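Local coordinates for putative glutathione S-transferase (PDB 3M1G), which probably catalyses glutathione-dependent transferase reactions, as a member of the ECM4-like, omega-like group of glutathione S-transferases, at residues F168-E171 against G172-N175; V77-R80 against R81-L85. All blocks are in the same frame, centred on the assembly; numbering follows the deposited sequence.

Overall arrangement
Helix 71-83 ends where a loop of the helical domain meets it through probable hydrogen bonds to its last carbonyls. Interaction 2 is the last turns of that helix and its Schellman end; interaction 1 is a beta turn in the loop between helices 154-163 and 182-197. Their centres lie about 10 Å apart. R170 N probably donates to L83 O at 2.9 Å, and R170 NH2 probably donates to L82 O, also at 2.9 Å, while H169 CB packs on L83 O. At the other end of the helix is C70, the predicted nucleophile, whose side chain lies about 9 Å from that of V77; interaction 1 lies away from the predicted sites.

Interaction 1: residues F168-E171 against G172-N175; sequences FHRE and GAPN
R170 and A173 are the two ends of a tight reversal, joined by the backbone bond from A173 N to R170 O (3.0 Å). Inside this frame the side chain of R170 turns back over the loop. CG lies anti to the backbone N (chi1 177°), and a bend at chi3 of 65° swings the guanidinium round until one face covers A173 CB, which sits toward the rim of the group, 4.1 Å from R170 NH2. NH2 reaches P174 as well, 3.6 Å from its CD, the two side chains crossing at a slant. The same NH2 is also hydrogen-bonded to T343 O, outside the turn, which helps to hold it over A173. H169 approaches A173 from another direction: its CB meets A173 CB at 3.8 Å, and its ring, lying obliquely to that methyl, sends NE2 to F161 O. P174 is buried and packs on F338 and V342. G172 takes the third position with a positive phi of 85°, as the type II turn requires; this is the classic signature of a type II beta turn, here spanning R170 to A173.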
loop_
_atom_site.group_PDB
_atom_site.type_symbol
_atom_site.label_atom_id
_atom_site.label_comp_id
_atom_site.label_asym_id
_atom_site.label_seq_id
_atom_site.Cartn_x
_atom_site.Cartn_y
_atom_site.Cartn_z
ATOM N N PHE A 168 21.524 29.850 22.827
ATOM C CA PHE A 168 22.331 29.362 21.713
ATOM C C PHE A 168 21.530 29.245 20.403
ATOM O O PHE A 168 22.094 28.887 19.388
ATOM C CB PHE A 168 22.928 28.001 22.024
ATOM C CG PHE A 168 23.884 27.994 23.206
ATOM C CD1 PHE A 168 23.412 27.965 24.491
ATOM C CD2 PHE A 168 25.242 28.046 23.007
ATOM C CE1 PHE A 168 24.290 28.011 25.589
ATOM C CE2 PHE A 168 26.123 28.056 24.074
ATOM C CZ PHE A 168 25.651 28.057 25.361
ATOM N N HIS A 169 20.219 29.490 20.430
ATOM C CA HIS A 169 19.445 29.477 19.207
ATOM C C HIS A 169 19.938 30.533 18.248
ATOM O O HIS A 169 20.428 31.588 18.664
ATOM C CB HIS A 169 17.966 29.810 19.460
ATOM C CG HIS A 169 17.235 28.815 20.305
ATOM N ND1 HIS A 169 15.947 29.029 20.736
ATOM C CD2 HIS A 169 17.606 27.616 20.814
ATOM C CE1 HIS A 169 15.543 28.004 21.458
ATOM N NE2 HIS A 169 16.535 27.131 21.529
ATOM N N ARG A 170 19.716 30.287 16.962
ATOM C CA ARG A 170 19.842 31.315 15.926
ATOM C C ARG A 170 18.971 32.514 16.306
ATOM O O ARG A 170 17.842 32.348 16.757
ATOM C CB ARG A 170 19.389 30.738 14.555
ATOM C CG ARG A 170 19.387 31.735 13.380
ATOM C CD ARG A 170 18.745 31.189 12.072
ATOM N NE ARG A 170 17.314 30.902 12.201
ATOM C CZ ARG A 170 16.793 29.710 12.491
ATOM N NH1 ARG A 170 17.572 28.648 12.684
ATOM N NH2 ARG A 170 15.488 29.593 12.617
ATOM N N GLU A 171 19.486 33.729 16.125
ATOM C CA GLU A 171 18.685 34.917 16.401
ATOM C C GLU A 171 17.439 34.886 15.482
ATOM O O GLU A 171 17.541 34.677 14.268
ATOM C CB GLU A 171 19.516 36.200 16.208
ATOM C CG GLU A 171 18.871 37.486 16.797
ATOM C CD GLU A 171 19.457 38.776 16.211
ATOM O OE1 GLU A 171 20.697 38.898 16.143
ATOM O OE2 GLU A 171 18.670 39.665 15.807
ATOM N N GLY A 172 16.263 35.076 16.073
ATOM C CA GLY A 172 15.004 35.015 15.335
ATOM C C GLY A 172 14.432 33.594 15.186
ATOM O O GLY A 172 13.465 33.409 14.465
ATOM N N ALA A 173 15.018 32.603 15.862
ATOM C CA ALA A 173 14.529 31.202 15.804
ATOM C C ALA A 173 13.073 31.087 16.266
ATOM O O ALA A 173 12.661 31.858 17.066
ATOM C CB ALA A 173 15.422 30.276 16.685
ATOM N N PRO A 174 12.295 30.099 15.755
ATOM C CA PRO A 174 10.903 30.068 16.190
ATOM C C PRO A 174 10.747 29.644 17.664
ATOM O O PRO A 174 11.594 28.940 18.213
ATOM C CB PRO A 174 10.274 28.993 15.276
ATOM C CG PRO A 174 11.422 28.138 14.846
ATOM C CD PRO A 174 12.564 29.112 14.713
ATOM N N ASN A 175 9.628 30.039 18.254
ATOM C CA ASN A 175 9.154 29.525 19.544
ATOM C C ASN A 175 8.231 28.324 19.261
ATOM O O ASN A 175 7.023 28.478 18.956
ATOM C CB ASN A 175 8.402 30.655 20.306
ATOM C CG ASN A 175 7.923 30.217 21.683
ATOM O OD1 ASN A 175 8.008 29.027 22.032
ATOM N ND2 ASN A 175 7.396 31.163 22.467
#

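Interaction 2: residues V77-R80 against R81-L85; sequences VITR and RLLGL
V77 O accepts R81 N at 3.0 Å in the closing turns of helix 71-83, which ends in a Schellman motif at G84 and belongs to the beta-alpha-beta unit with strands 62-66 and 90-93 of the thioredoxin-like domain. Among the backbone bonds, L82 N to I78 O and L83 N to T79 O keep the helical i to i-4 pattern. At the end the pattern changes: L85 N reaches back five residues to R80 O (3.0 Å) in the carbonyl plane, while G84 N gives the same oxygen a weak second bond, bent to 123°. G84 leaves the helix with a phi of 77°.

Apolar contacts follow the same spacing. I78 CG2 meets L82 CD1 at 3.9 Å, the two side chains running the same way, and both residues pack on I246 of helix 243-253. With CG2 anti to the backbone N, T79 lays that methyl along L83, 3.6 Å from its CD1, and both residues touch helix 154-163.

Charged ends are used elsewhere. R81 forms salt bridges with D291 and E86, and R80, extended from CG to NE, pairs its NH1 with E352 and bonds its NE to I89 O. Lower on the chain, R80 CG rests 4.1 Å from L85 CB.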
loop_
_atom_site.group_PDB
_atom_site.type_symbol
_atom_site.label_atom_id
_atom_site.label_comp_id
_atom_site.label_asym_id
_atom_site.label_seq_id
_atom_site.Cartn_x
_atom_site.Cartn_y
_atom_site.Cartn_z
ATOM N N VAL A 77 16.661 15.792 15.219
ATOM C CA VAL A 77 17.385 16.382 14.084
ATOM C C VAL A 77 16.647 17.586 13.516
ATOM O O VAL A 77 17.251 18.644 13.231
ATOM C CB VAL A 77 17.701 15.331 12.990
ATOM C CG1 VAL A 77 18.419 15.972 11.753
ATOM C CG2 VAL A 77 18.567 14.230 13.573
ATOM N N ILE A 78 15.332 17.455 13.390
ATOM C CA ILE A 78 14.504 18.542 12.861
ATOM C C ILE A 78 14.617 19.759 13.824
ATOM O O ILE A 78 14.774 20.884 13.384
ATOM C CB ILE A 78 13.006 18.124 12.775
ATOM C CG1 ILE A 78 12.775 17.052 11.671
ATOM C CG2 ILE A 78 12.146 19.300 12.524
ATOM C CD1 ILE A 78 11.403 16.243 11.824
ATOM N N THR A 79 14.509 19.501 15.127
ATOM C CA THR A 79 14.493 20.568 16.111
ATOM C C THR A 79 15.864 21.269 16.130
ATOM O O THR A 79 15.934 22.501 16.147
ATOM C CB THR A 79 14.103 20.019 17.485
ATOM O OG1 THR A 79 12.802 19.407 17.388
ATOM C CG2 THR A 79 14.074 21.136 18.545
ATOM N N ARG A 80 16.937 20.482 16.097
ATOM C CA ARG A 80 18.297 21.023 16.039
ATOM C C ARG A 80 18.485 21.962 14.852
ATOM O O ARG A 80 19.073 23.060 14.989
ATOM C CB ARG A 80 19.344 19.910 16.040
ATOM C CG ARG A 80 20.810 20.331 15.909
ATOM C CD ARG A 80 21.720 19.155 16.074
ATOM N NE ARG A 80 23.109 19.382 15.646
ATOM C CZ ARG A 80 23.578 19.193 14.410
ATOM N NH1 ARG A 80 22.791 18.808 13.408
ATOM N NH2 ARG A 80 24.859 19.401 14.170
ATOM N N ARG A 81 17.988 21.552 13.692
ATOM C CA ARG A 81 18.051 22.412 12.521
ATOM C C ARG A 81 17.162 23.678 12.636
ATOM O O ARG A 81 17.623 24.796 12.350
ATOM C CB ARG A 81 17.734 21.624 11.265
ATOM C CG ARG A 81 17.742 22.470 9.985
ATOM C CD ARG A 81 18.197 21.713 8.762
ATOM N NE ARG A 81 18.120 22.599 7.604
ATOM C CZ ARG A 81 18.977 23.592 7.355
ATOM N NH1 ARG A 81 20.038 23.820 8.144
ATOM N NH2 ARG A 81 18.792 24.349 6.291
ATOM N N LEU A 82 15.905 23.518 13.037
ATOM C CA LEU A 82 15.004 24.637 13.111
ATOM C C LEU A 82 15.541 25.715 14.040
ATOM O O LEU A 82 15.449 26.905 13.728
ATOM C CB LEU A 82 13.616 24.197 13.576
ATOM C CG LEU A 82 12.707 23.503 12.553
ATOM C CD1 LEU A 82 11.446 23.015 13.258
ATOM C CD2 LEU A 82 12.364 24.475 11.421
ATOM N N LEU A 83 16.125 25.295 15.170
ATOM C CA LEU A 83 16.590 26.240 16.182
ATOM C C LEU A 83 17.970 26.820 15.934
ATOM O O LEU A 83 18.346 27.777 16.605
ATOM C CB LEU A 83 16.553 25.599 17.570
ATOM C CG LEU A 83 15.124 25.182 17.986
ATOM C CD1 LEU A 83 15.206 24.460 19.355
ATOM C CD2 LEU A 83 14.169 26.381 18.050
ATOM N N GLY A 84 18.735 26.230 15.018
ATOM C CA GLY A 84 20.090 26.701 14.731
ATOM C C GLY A 84 21.086 26.268 15.783
ATOM O O GLY A 84 21.956 27.053 16.180
ATOM N N LEU A 85 20.949 25.027 16.247
ATOM C CA LEU A 85 21.868 24.443 17.190
ATOM C C LEU A 85 22.932 23.596 16.505
ATOM O O LEU A 85 23.742 22.964 17.189
ATOM C CB LEU A 85 21.134 23.633 18.265
ATOM C CG LEU A 85 20.200 24.428 19.168
ATOM C CD1 LEU A 85 19.412 23.514 20.099
ATOM C CD2 LEU A 85 21.021 25.506 19.996
#